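Local structure of TIR-NB-LRR type resistance protein RPV1 (Vitis rotundifolia, 5KU7) at residues T162-I165 / F166-K170. The protein is a plant disease-resistance protein of the TIR-NB-LRR class, represented here by its TIR domain, a signalling module built on a parallel beta sheet. Numbering follows the deposited sequence.
Sequences TNSI and FRQLK
I165 and L169 run alongside each other, one helical turn apart. CG2 of I165 meets CD1 of L169 at 3.8 Å. L169 CG also rests 3.3 Å from I165 O, the carbonyl that accepts the hydrogen bond from L169 N. Both side chains are buried and pack on F97 of strand 95-101. I165 also reaches W146 of strand 146-148 and I36. T162 carries the same inner face back to L27, A30 and L31 of helix 23-33. Its OG1 is hydrogen-bonded to I158 O, a turn earlier.

All nine residues belong to helix 154-175, the last helix of the TIR domain. It packs against the parallel sheet of this flavodoxin-like alpha/beta fold. The N-H groups of F166 to L169 bond to the carbonyls of T162 to I165, in regular i to i+4 fashion.

S164 and Q168 add a side-chain hydrogen bond one turn apart. NE2 of Q168 donates to OG of S164 at 3.0 Å, with an N-H...O angle of 144°, clearly off straight. OG lies close to the plane of the Q168 amide. With OG anti to the backbone N (chi1 171°), the CB-OG bond of S164 aims roughly at NE2 of Q168. Q168 CG passes 3.2 Å from S164 O, and the chain beyond it is extended. Q168 is exposed, yet its side chain still touches F97.

The outer side is looser. R167 is exposed and its chain leads away from the preceding turn; only CB approaches, 3.7 Å from N163 O. The ring of F166 likewise leads away, while its side chain touches I36. N163 is also exposed, but its OD1 is held by a hydrogen bond from NE of R34.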
loop_
_atom_site.group_PDB
_atom_site.type_symbol
_atom_site.label_atom_id
_atom_site.label_comp_id
_atom_site.label_asym_id
_atom_site.label_seq_id
_atom_site.Cartn_x
_atom_site.Cartn_y
_atom_site.Cartn_z
ATOM N N THR A 162 7.792 -9.644 -7.073
ATOM C CA THR A 162 7.764 -9.414 -8.498
ATOM C C THR A 162 9.099 -9.787 -9.158
ATOM O O THR A 162 9.128 -10.129 -10.345
ATOM C CB THR A 162 7.386 -7.973 -8.796
ATOM O OG1 THR A 162 8.319 -7.119 -8.150
ATOM C CG2 THR A 162 5.998 -7.669 -8.226
ATOM N N ASN A 163 10.188 -9.751 -8.389
ATOM C CA ASN A 163 11.494 -10.176 -8.898
ATOM C C ASN A 163 11.515 -11.668 -9.153
ATOM O O ASN A 163 11.976 -12.127 -10.194
ATOM C CB ASN A 163 12.613 -9.844 -7.913
ATOM C CG ASN A 163 13.136 -8.441 -8.071
ATOM O OD1 ASN A 163 12.861 -7.773 -9.067
ATOM N ND2 ASN A 163 13.918 -7.991 -7.094
ATOM N N SER A 164 11.005 -12.411 -8.179
ATOM C CA SER A 164 10.867 -13.851 -8.283
ATOM C C SER A 164 9.927 -14.257 -9.433
ATOM O O SER A 164 10.257 -15.140 -10.226
ATOM C CB SER A 164 10.364 -14.409 -6.950
ATOM O OG SER A 164 10.026 -15.776 -7.064
ATOM N N ILE A 165 8.791 -13.569 -9.559
ATOM C CA ILE A 165 7.836 -13.854 -10.636
ATOM C C ILE A 165 8.458 -13.556 -11.995
ATOM O O ILE A 165 8.272 -14.305 -12.962
ATOM C CB ILE A 165 6.527 -13.040 -10.467
ATOM C CG1 ILE A 165 5.742 -13.556 -9.263
ATOM C CG2 ILE A 165 5.637 -13.145 -11.710
ATOM C CD1 ILE A 165 4.500 -12.742 -8.983
ATOM N N PHE A 166 9.208 -12.465 -12.073
ATOM C CA PHE A 166 9.912 -12.163 -13.307
ATOM C C PHE A 166 10.892 -13.275 -13.698
ATOM O O PHE A 166 10.822 -13.775 -14.816
ATOM C CB PHE A 166 10.643 -10.824 -13.201
ATOM C CG PHE A 166 11.459 -10.485 -14.430
ATOM C CD1 PHE A 166 12.821 -10.765 -14.476
ATOM C CD2 PHE A 166 10.877 -9.879 -15.521
ATOM C CE1 PHE A 166 13.582 -10.438 -15.592
ATOM C CE2 PHE A 166 11.633 -9.559 -16.647
ATOM C CZ PHE A 166 12.986 -9.843 -16.681
ATOM N N ARG A 167 11.772 -13.676 -12.776
ATOM C CA ARG A 167 12.732 -14.735 -13.058
ATOM C C ARG A 167 12.011 -16.034 -13.461
ATOM O O ARG A 167 12.428 -16.719 -14.392
ATOM C CB ARG A 167 13.654 -15.003 -11.853
ATOM C CG ARG A 167 14.761 -16.021 -12.204
ATOM C CD ARG A 167 15.573 -16.541 -11.012
ATOM N NE ARG A 167 16.705 -15.692 -10.644
ATOM C CZ ARG A 167 17.846 -16.152 -10.128
ATOM N NH1 ARG A 167 18.021 -17.457 -9.939
ATOM N NH2 ARG A 167 18.825 -15.311 -9.813
ATOM N N GLN A 168 10.923 -16.371 -12.772
ATOM C CA GLN A 168 10.243 -17.633 -13.054
ATOM C C GLN A 168 9.532 -17.590 -14.409
ATOM O O GLN A 168 9.617 -18.548 -15.176
ATOM C CB GLN A 168 9.239 -17.985 -11.950
ATOM C CG GLN A 168 9.876 -18.261 -10.598
ATOM C CD GLN A 168 8.899 -18.796 -9.577
ATOM O OE1 GLN A 168 8.361 -19.894 -9.726
ATOM N NE2 GLN A 168 8.689 -18.033 -8.509
ATOM N N LEU A 169 8.935 -16.457 -14.759
ATOM C CA LEU A 169 8.212 -16.383 -16.030
ATOM C C LEU A 169 9.188 -16.267 -17.174
ATOM O O LEU A 169 8.920 -16.735 -18.276
ATOM C CB LEU A 169 7.245 -15.200 -16.070
ATOM C CG LEU A 169 6.040 -15.289 -15.139
ATOM C CD1 LEU A 169 5.198 -14.068 -15.363
ATOM C CD2 LEU A 169 5.245 -16.580 -15.452
ATOM N N LYS A 170 10.359 -15.718 -16.910
ATOM C CA LYS A 170 11.284 -15.566 -17.993
ATOM C C LYS A 170 11.946 -16.931 -18.226
ATOM O O LYS A 170 12.197 -17.311 -19.365
ATOM C CB LYS A 170 12.328 -14.506 -17.679
ATOM C CG LYS A 170 13.362 -14.378 -18.793
ATOM C CD LYS A 170 14.198 -13.123 -18.670
ATOM C CE LYS A 170 14.555 -12.631 -20.051
ATOM N NZ LYS A 170 15.983 -12.235 -20.130
#